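Local coordinates for development-specific protein S (PDB 1NPS) that assembles on the surface of myxospores in the presence of calcium ions as a spore coat protein, its N-terminal domain, described here, binding two of these ions, at residues A[3-8]-A[16-21]; A[37-42]-A[74-79]; A[46-51]-A[82-87]. All blocks are in the same frame, centred on the assembly; numbering follows the deposited sequence.

Contact 1. Residues A[3-8]-A[16-21]; sequences ITVFYN and VDLPPG. With CA (calcium ion), chain B.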
loop_
_atom_site.group_PDB
_atom_site.type_symbol
_atom_site.label_atom_id
_atom_site.label_comp_id
_atom_site.label_asym_id
_atom_site.label_seq_id
_atom_site.Cartn_x
_atom_site.Cartn_y
_atom_site.Cartn_z
ATOM N N ILE A 3 7.567 2.228 2.104
ATOM C CA ILE A 3 6.514 1.650 2.914
ATOM C C ILE A 3 6.680 0.144 2.641
ATOM O O ILE A 3 7.238 -0.241 1.607
ATOM C CB ILE A 3 5.090 2.093 2.442
ATOM C CG1 ILE A 3 4.833 1.625 1.004
ATOM C CG2 ILE A 3 4.916 3.618 2.571
ATOM C CD1 ILE A 3 3.369 1.370 0.696
ATOM N N THR A 4 6.224 -0.703 3.555
ATOM C CA THR A 4 6.313 -2.142 3.334
ATOM C C THR A 4 4.885 -2.689 3.447
ATOM O O THR A 4 4.176 -2.391 4.410
ATOM C CB THR A 4 7.259 -2.834 4.349
ATOM O OG1 THR A 4 8.475 -2.079 4.462
ATOM C CG2 THR A 4 7.616 -4.219 3.868
ATOM N N VAL A 5 4.426 -3.354 2.392
ATOM C CA VAL A 5 3.089 -3.931 2.358
ATOM C C VAL A 5 3.129 -5.422 2.657
ATOM O O VAL A 5 3.985 -6.145 2.134
ATOM C CB VAL A 5 2.407 -3.673 0.990
ATOM C CG1 VAL A 5 2.259 -2.163 0.759
ATOM C CG2 VAL A 5 3.209 -4.309 -0.141
ATOM N N PHE A 6 2.165 -5.889 3.447
ATOM C CA PHE A 6 2.105 -7.295 3.854
ATOM C C PHE A 6 0.851 -8.007 3.359
ATOM O O PHE A 6 -0.211 -7.385 3.204
ATOM C CB PHE A 6 2.182 -7.405 5.384
ATOM C CG PHE A 6 3.484 -6.929 5.961
ATOM C CD1 PHE A 6 3.687 -5.578 6.232
ATOM C CD2 PHE A 6 4.521 -7.830 6.209
ATOM C CE1 PHE A 6 4.902 -5.125 6.741
ATOM C CE2 PHE A 6 5.728 -7.392 6.714
ATOM C CZ PHE A 6 5.923 -6.033 6.979
ATOM N N TYR A 7 0.977 -9.304 3.075
ATOM C CA TYR A 7 -0.173 -10.082 2.606
ATOM C C TYR A 7 -1.221 -10.361 3.678
ATOM O O TYR A 7 -2.413 -10.468 3.363
ATOM C CB TYR A 7 0.280 -11.383 1.945
ATOM C CG TYR A 7 0.501 -11.243 0.451
ATOM C CD1 TYR A 7 1.041 -10.066 -0.092
ATOM C CD2 TYR A 7 0.146 -12.272 -0.421
ATOM C CE1 TYR A 7 1.218 -9.920 -1.466
ATOM C CE2 TYR A 7 0.317 -12.138 -1.798
ATOM C CZ TYR A 7 0.852 -10.959 -2.314
ATOM O OH TYR A 7 1.006 -10.821 -3.679
ATOM N N ASN A 8 -0.788 -10.437 4.936
ATOM C CA ASN A 8 -1.687 -10.680 6.066
ATOM C C ASN A 8 -1.614 -9.542 7.082
ATOM O O ASN A 8 -0.682 -8.727 7.057
ATOM C CB ASN A 8 -1.362 -12.005 6.762
ATOM C CG ASN A 8 -1.521 -13.209 5.845
ATOM O OD1 ASN A 8 -0.648 -14.074 5.787
ATOM N ND2 ASN A 8 -2.630 -13.263 5.112
ATOM N N VAL A 16 6.733 -6.739 0.651
ATOM C CA VAL A 16 7.425 -6.048 -0.448
ATOM C C VAL A 16 7.548 -4.550 -0.149
ATOM O O VAL A 16 6.564 -3.910 0.235
ATOM C CB VAL A 16 6.631 -6.183 -1.809
ATOM C CG1 VAL A 16 7.246 -5.314 -2.888
ATOM C CG2 VAL A 16 6.572 -7.634 -2.284
ATOM N N ASP A 17 8.727 -3.982 -0.381
ATOM C CA ASP A 17 8.961 -2.554 -0.159
ATOM C C ASP A 17 8.588 -1.719 -1.383
ATOM O O ASP A 17 8.797 -2.148 -2.507
ATOM C CB ASP A 17 10.438 -2.283 0.152
ATOM C CG ASP A 17 10.858 -2.800 1.503
ATOM O OD1 ASP A 17 9.991 -2.942 2.384
ATOM O OD2 ASP A 17 12.068 -3.051 1.684
ATOM N N LEU A 18 8.012 -0.540 -1.158
ATOM C CA LEU A 18 7.650 0.355 -2.258
ATOM C C LEU A 18 8.194 1.756 -2.030
ATOM O O LEU A 18 7.761 2.443 -1.102
ATOM C CB LEU A 18 6.132 0.471 -2.408
ATOM C CG LEU A 18 5.366 -0.778 -2.827
ATOM C CD1 LEU A 18 3.877 -0.476 -2.834
ATOM C CD2 LEU A 18 5.863 -1.217 -4.205
ATOM N N PRO A 19 9.178 2.192 -2.841
ATOM C CA PRO A 19 9.689 3.542 -2.633
ATOM C C PRO A 19 8.639 4.517 -3.191
ATOM O O PRO A 19 7.589 4.091 -3.677
ATOM C CB PRO A 19 10.988 3.540 -3.448
ATOM C CG PRO A 19 10.698 2.612 -4.538
ATOM C CD PRO A 19 9.961 1.484 -3.867
ATOM N N PRO A 20 8.868 5.831 -3.045
ATOM C CA PRO A 20 7.915 6.812 -3.556
ATOM C C PRO A 20 7.684 6.630 -5.051
ATOM O O PRO A 20 8.614 6.341 -5.810
ATOM C CB PRO A 20 8.609 8.141 -3.263
ATOM C CG PRO A 20 9.365 7.854 -2.020
ATOM C CD PRO A 20 9.973 6.501 -2.343
ATOM N N GLY A 21 6.438 6.805 -5.458
ATOM C CA GLY A 21 6.084 6.664 -6.853
ATOM C C GLY A 21 4.621 6.324 -6.985
ATOM O O GLY A 21 3.914 6.165 -5.989
HETATM CA CA CA B . -4.234 -9.989 2.554
HETATM O O HOH W 1 -4.298 -11.461 1.977
#

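Contact 2. Residues A[37-42]-A[74-79]; sequences TISSVK and LNNNVS. With CA (calcium ion), chain B; CA (calcium ion), chain C.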
loop_
_atom_site.group_PDB
_atom_site.type_symbol
_atom_site.label_atom_id
_atom_site.label_comp_id
_atom_site.label_asym_id
_atom_site.label_seq_id
_atom_site.Cartn_x
_atom_site.Cartn_y
_atom_site.Cartn_z
ATOM N N THR A 37 -4.577 -8.002 -2.258
ATOM C CA THR A 37 -3.976 -8.953 -1.315
ATOM C C THR A 37 -3.408 -8.294 -0.065
ATOM O O THR A 37 -3.270 -8.941 0.986
ATOM C CB THR A 37 -2.859 -9.824 -1.962
ATOM O OG1 THR A 37 -1.836 -8.985 -2.516
ATOM C CG2 THR A 37 -3.430 -10.752 -3.037
ATOM N N ILE A 38 -3.115 -7.004 -0.155
ATOM C CA ILE A 38 -2.551 -6.257 0.960
ATOM C C ILE A 38 -3.477 -6.226 2.177
ATOM O O ILE A 38 -4.671 -5.968 2.061
ATOM C CB ILE A 38 -2.186 -4.841 0.512
ATOM C CG1 ILE A 38 -1.112 -4.927 -0.571
ATOM C CG2 ILE A 38 -1.732 -4.013 1.690
ATOM C CD1 ILE A 38 -0.705 -3.593 -1.117
ATOM N N SER A 39 -2.918 -6.529 3.346
ATOM C CA SER A 39 -3.708 -6.565 4.573
ATOM C C SER A 39 -3.123 -5.715 5.704
ATOM O O SER A 39 -3.795 -5.425 6.696
ATOM C CB SER A 39 -3.914 -8.019 5.009
ATOM O OG SER A 39 -4.394 -8.812 3.921
ATOM N N SER A 40 -1.875 -5.301 5.553
ATOM C CA SER A 40 -1.242 -4.439 6.555
ATOM C C SER A 40 -0.062 -3.704 5.927
ATOM O O SER A 40 0.486 -4.147 4.909
ATOM C CB SER A 40 -0.855 -5.214 7.836
ATOM O OG SER A 40 0.175 -6.165 7.647
ATOM N N VAL A 41 0.253 -2.525 6.460
ATOM C CA VAL A 41 1.323 -1.706 5.922
ATOM C C VAL A 41 2.114 -0.974 6.997
ATOM O O VAL A 41 1.559 -0.515 8.000
ATOM C CB VAL A 41 0.753 -0.620 4.974
ATOM C CG1 VAL A 41 1.883 0.163 4.316
ATOM C CG2 VAL A 41 -0.151 -1.242 3.919
ATOM N N LYS A 42 3.420 -0.875 6.780
ATOM C CA LYS A 42 4.302 -0.150 7.681
ATOM C C LYS A 42 4.653 1.151 6.968
ATOM O O LYS A 42 4.927 1.158 5.765
ATOM C CB LYS A 42 5.579 -0.947 7.980
ATOM C CG LYS A 42 5.384 -2.135 8.914
ATOM C CD LYS A 42 6.717 -2.715 9.349
ATOM C CE LYS A 42 6.511 -3.868 10.305
ATOM N NZ LYS A 42 7.794 -4.478 10.740
ATOM N N LEU A 74 -10.667 -1.786 3.111
ATOM C CA LEU A 74 -9.767 -1.946 1.979
ATOM C C LEU A 74 -8.889 -3.200 2.081
ATOM O O LEU A 74 -8.023 -3.433 1.237
ATOM C CB LEU A 74 -8.925 -0.684 1.750
ATOM C CG LEU A 74 -9.564 0.313 0.763
ATOM C CD1 LEU A 74 -10.594 1.193 1.469
ATOM C CD2 LEU A 74 -8.494 1.176 0.112
ATOM N N ASN A 75 -9.103 -4.001 3.121
ATOM C CA ASN A 75 -8.334 -5.219 3.280
ATOM C C ASN A 75 -8.576 -6.088 2.054
ATOM O O ASN A 75 -9.728 -6.286 1.655
ATOM C CB ASN A 75 -8.773 -5.970 4.539
ATOM C CG ASN A 75 -8.168 -7.359 4.625
ATOM O OD1 ASN A 75 -6.958 -7.516 4.704
ATOM N ND2 ASN A 75 -9.013 -8.377 4.558
ATOM N N ASN A 76 -7.500 -6.610 1.461
ATOM C CA ASN A 76 -7.611 -7.461 0.272
ATOM C C ASN A 76 -8.491 -6.791 -0.792
ATOM O O ASN A 76 -9.307 -7.440 -1.455
ATOM C CB ASN A 76 -8.176 -8.846 0.636
ATOM C CG ASN A 76 -7.172 -9.728 1.404
ATOM O OD1 ASN A 76 -5.967 -9.433 1.484
ATOM N ND2 ASN A 76 -7.660 -10.840 1.928
ATOM N N ASN A 77 -8.298 -5.490 -0.967
ATOM C CA ASN A 77 -9.073 -4.711 -1.920
ATOM C C ASN A 77 -8.293 -3.552 -2.497
ATOM O O ASN A 77 -8.893 -2.557 -2.880
ATOM C CB ASN A 77 -10.338 -4.147 -1.256
ATOM C CG ASN A 77 -11.556 -5.035 -1.446
ATOM O OD1 ASN A 77 -11.782 -5.585 -2.524
ATOM N ND2 ASN A 77 -12.365 -5.164 -0.396
ATOM N N VAL A 78 -6.968 -3.617 -2.486
ATOM C CA VAL A 78 -6.162 -2.525 -3.039
ATOM C C VAL A 78 -5.686 -2.875 -4.452
ATOM O O VAL A 78 -5.106 -3.939 -4.672
ATOM C CB VAL A 78 -4.965 -2.160 -2.109
ATOM C CG1 VAL A 78 -4.116 -1.061 -2.721
ATOM C CG2 VAL A 78 -5.479 -1.693 -0.743
ATOM N N SER A 79 -5.937 -1.981 -5.405
ATOM C CA SER A 79 -5.550 -2.221 -6.788
ATOM C C SER A 79 -4.532 -1.233 -7.351
ATOM O O SER A 79 -3.949 -1.475 -8.401
ATOM C CB SER A 79 -6.786 -2.287 -7.682
ATOM O OG SER A 79 -7.662 -3.326 -7.261
HETATM CA CA CA B . -4.234 -9.989 2.554
HETATM CA CA CA C . -9.318 -3.735 -6.008
HETATM O O HOH W 2 -3.292 -5.347 -3.001
HETATM O O HOH W 3 -5.779 -4.811 -0.028
HETATM O O HOH W 4 -11.137 -4.093 -5.172
HETATM O O HOH W 1 -4.298 -11.461 1.977
HETATM O O HOH W 5 -8.377 -2.981 -5.053
HETATM O O HOH W 6 -10.073 -4.081 -7.517
#

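Contact 3. Residues A[46-51]-A[82-87]; sequences GVKAIL and RVISVP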
loop_
_atom_site.group_PDB
_atom_site.type_symbol
_atom_site.label_atom_id
_atom_site.label_comp_id
_atom_site.label_asym_id
_atom_site.label_seq_id
_atom_site.Cartn_x
_atom_site.Cartn_y
_atom_site.Cartn_z
ATOM N N GLY A 46 8.533 10.523 7.139
ATOM C CA GLY A 46 8.950 11.047 5.851
ATOM C C GLY A 46 8.187 10.605 4.615
ATOM O O GLY A 46 8.420 11.161 3.548
ATOM N N VAL A 47 7.328 9.587 4.737
ATOM C CA VAL A 47 6.505 9.079 3.617
ATOM C C VAL A 47 5.078 8.706 4.035
ATOM O O VAL A 47 4.807 8.427 5.193
ATOM C CB VAL A 47 7.093 7.811 2.918
ATOM C CG1 VAL A 47 8.292 8.167 2.061
ATOM C CG2 VAL A 47 7.424 6.731 3.937
ATOM N N LYS A 48 4.185 8.668 3.053
ATOM C CA LYS A 48 2.787 8.294 3.262
ATOM C C LYS A 48 2.307 7.597 1.986
ATOM O O LYS A 48 2.946 7.695 0.931
ATOM C CB LYS A 48 1.908 9.516 3.552
ATOM C CG LYS A 48 1.648 10.407 2.354
ATOM C CD LYS A 48 0.494 11.344 2.646
ATOM C CE LYS A 48 0.088 12.142 1.423
ATOM N NZ LYS A 48 -1.034 13.073 1.738
ATOM N N ALA A 49 1.197 6.880 2.096
ATOM C CA ALA A 49 0.632 6.151 0.972
ATOM C C ALA A 49 -0.870 6.348 0.883
ATOM O O ALA A 49 -1.554 6.551 1.888
ATOM C CB ALA A 49 0.931 4.646 1.112
ATOM N N ILE A 50 -1.369 6.295 -0.339
ATOM C CA ILE A 50 -2.804 6.383 -0.583
ATOM C C ILE A 50 -3.125 5.059 -1.273
ATOM O O ILE A 50 -2.562 4.761 -2.331
ATOM C CB ILE A 50 -3.203 7.556 -1.502
ATOM C CG1 ILE A 50 -2.658 8.872 -0.944
ATOM C CG2 ILE A 50 -4.736 7.633 -1.579
ATOM C CD1 ILE A 50 -2.816 10.084 -1.859
ATOM N N LEU A 51 -3.933 4.229 -0.619
ATOM C CA LEU A 51 -4.316 2.932 -1.169
ATOM C C LEU A 51 -5.694 3.090 -1.828
ATOM O O LEU A 51 -6.598 3.689 -1.249
ATOM C CB LEU A 51 -4.348 1.881 -0.057
ATOM C CG LEU A 51 -3.192 1.917 0.946
ATOM C CD1 LEU A 51 -3.355 0.770 1.926
ATOM C CD2 LEU A 51 -1.848 1.843 0.249
ATOM N N ARG A 82 -0.191 5.128 -4.444
ATOM C CA ARG A 82 0.683 6.284 -4.679
ATOM C C ARG A 82 1.471 6.461 -3.376
ATOM O O ARG A 82 0.881 6.592 -2.302
ATOM C CB ARG A 82 -0.119 7.562 -4.977
ATOM C CG ARG A 82 -0.963 7.505 -6.256
ATOM C CD ARG A 82 -1.572 8.863 -6.616
ATOM N NE ARG A 82 -0.542 9.897 -6.654
ATOM C CZ ARG A 82 -0.700 11.153 -6.248
ATOM N NH1 ARG A 82 -1.876 11.582 -5.809
ATOM N NH2 ARG A 82 0.327 11.991 -6.313
ATOM N N VAL A 83 2.786 6.320 -3.441
ATOM C CA VAL A 83 3.629 6.483 -2.258
ATOM C C VAL A 83 4.210 7.877 -2.386
ATOM O O VAL A 83 4.867 8.191 -3.370
ATOM C CB VAL A 83 4.728 5.398 -2.194
ATOM C CG1 VAL A 83 5.616 5.600 -0.959
ATOM C CG2 VAL A 83 4.070 4.001 -2.178
ATOM N N ILE A 84 3.988 8.706 -1.379
ATOM C CA ILE A 84 4.428 10.086 -1.459
ATOM C C ILE A 84 5.357 10.554 -0.344
ATOM O O ILE A 84 5.068 10.336 0.823
ATOM C CB ILE A 84 3.173 11.007 -1.503
ATOM C CG1 ILE A 84 2.205 10.513 -2.590
ATOM C CG2 ILE A 84 3.587 12.441 -1.773
ATOM C CD1 ILE A 84 0.783 10.924 -2.400
ATOM N N SER A 85 6.455 11.212 -0.719
ATOM C CA SER A 85 7.431 11.764 0.229
ATOM C C SER A 85 6.858 12.987 0.948
ATOM O O SER A 85 6.411 13.939 0.313
ATOM C CB SER A 85 8.695 12.220 -0.493
ATOM O OG SER A 85 9.240 11.190 -1.281
ATOM N N VAL A 86 6.918 12.968 2.275
ATOM C CA VAL A 86 6.434 14.060 3.112
ATOM C C VAL A 86 7.662 14.385 3.955
ATOM O O VAL A 86 7.737 14.018 5.120
ATOM C CB VAL A 86 5.285 13.585 4.021
ATOM C CG1 VAL A 86 4.729 14.743 4.826
ATOM C CG2 VAL A 86 4.189 12.939 3.190
ATOM N N PRO A 87 8.639 15.084 3.355
ATOM C CA PRO A 87 9.931 15.523 3.904
ATOM C C PRO A 87 10.198 15.380 5.405
ATOM O O PRO A 87 11.101 14.636 5.794
ATOM C CB PRO A 87 10.025 16.961 3.416
ATOM C CG PRO A 87 9.491 16.829 2.019
ATOM C CD PRO A 87 8.286 15.905 2.177
HETATM O O HOH W 7 10.730 9.840 1.447
#

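Contact 1. Residues A[3-8]-A[16-21]
Strands 3-6 and 16-18 run antiparallel with their axes 4.7 Å apart, Ile3 facing Leu18 and Val5 facing Val16 in hydrogen-bonded pairs, with Thr4 and Asp17 as the non-hydrogen-bonded pair between them. The shortest of the four backbone bonds joins Leu18 N to Ile3 O at 2.9 Å. At the central pair the side chains of Thr4 and Asp17 lie alongside each other and point the same way. Thr4 OG1 donates to Asp17 OD1 over 2.7 Å, arriving almost in line with the C-O bond of the carboxylate, while Thr4 CG2 lies 3.1 Å from the same OD1. Chi1 of Thr4, -46°, sets OG1 beside its own backbone N and turns both branches to that oxygen. Trading Thr4 for an alanine is likely to leave Asp17 OD1 without its hydroxyl donor and the carboxylate set free to turn. The other face of the hairpin is apolar: Ile3 CG1 rests 3.8 Å from Leu18 CB, and Val5 CG1 approaches Leu18 CD1. Ile3 and Leu18 also pack on Val83 of the second sheet. Past the strand, Tyr7 O coordinates a calcium ion that Thr37, Ser39 and Asn76 share. The hairpin is thus amphipathic, with a polar pair holding its solvent side, aliphatic branches entering the core, and the carbonyl of Tyr7 just past the strand given to the metal.

Contact 2. Residues A[37-42]-A[74-79]
Thr37 O, Ser39 OG and Asn76 OD1 converge from the two segments on one calcium ion, with Tyr7 O and a water completing the modelled shell. Thr37 O and Asn76 OD1 each lie 2.1 Å from the metal; the modelled distances are short for calcium, so their exact values are doubtful. Thr37 O lies 2.8 Å from Asn76 OD1 without a hydrogen bond between them; the shared cation makes the close approach of two acceptors tolerable. Asn76 turns the oxygen of its amide to the ion, its CG lying beside the backbone N (chi1 -72°). Behind this shell, Asn76 N donates to Ile38 O over 3.0 Å at 164°, and a type II turn from Leu74 to Asn77 presents Asn76 with positive phi. Ile38 O also accepts from water 3, 2.6 Å away, which in turn accepts from Asn77 N. Water 2 similarly joins Thr37 N to Val78 O. Farther along, Ser79 OG binds the second calcium with Asn36 and Gln53, and a water of that shell donates to Asn77 OD1. This reciprocal exchange of ligands is the one known from the paired N-N-x-x-S-S sequences of calcium-binding beta/gamma-crystallins: each ion takes a serine from one Greek key and an asparagine from the other. With only neutral protein oxygens in the first shell, the ion's charge is probably balanced there by dipoles alone, while the ion fastens the two motifs together.

Contact 3. Residues A[46-51]-A[82-87]
Gly46 O accepts the hydrogen of Val86 N at 2.7 Å, well above its carbonyl plane, and also receives a weak bond from a water. The carbonyl is approached as well by Ser85 CA, in a C-H...O contact of 3.5 Å. Further along, Lys48 and Ile84 exchange backbone bonds in both directions, the one from Ile84 N to Lys48 O spanning 2.7 Å, and Ile50 and Arg82 repeat this pattern. On the partly exposed face, Lys48 and Ile84 lie side by side, whereas Val86 crosses the lysine at about a right angle, with its CG2 3.7 Å from Lys48 CG. Beyond CG the lysine runs extended, its CE passing Ile84 CD1, to a salt bridge with Glu63 on the neighbouring strand. The methyl ends of Ile50 and Ile84 meet, CD1 to CD1, at 3.7 Å. Ile84 CD1 also sits 4.0 Å above the plane of the Arg82 guanidinium, toward its rim, while Arg82 NE bonds to Asn22. Val47, Ala49 and Val83 take the opposite face, the last two packing against Ile3 of the other sheet. These are the two central strands of a four-stranded antiparallel sheet, one half of the beta-sandwich of a beta/gamma-crystallin domain.

The three contacts illustrate how chemistry follows position in a two-sheet fold, and all are partly buried. Contacts 1 and 2 reach the same three-stranded sheet through neighbouring strands 3-6 and 40-42, and share a calcium ion; contact 3 is the middle of the other sheet. Contacts 1 and 3 are ladders of backbone bonds, with a largely apolar, mostly buried inward face and a more exposed outer one; Gly21 of contact 1 hydrogen-bonds to Val83 of contact 3. Contact 2, at the calcium-binding end of the domain, has no such ladder: metal, water and turn geometry join loops from both Greek keys. Leu51 of contact 3 packs on Leu74 and Val78, tying the calcium-binding loops to the core.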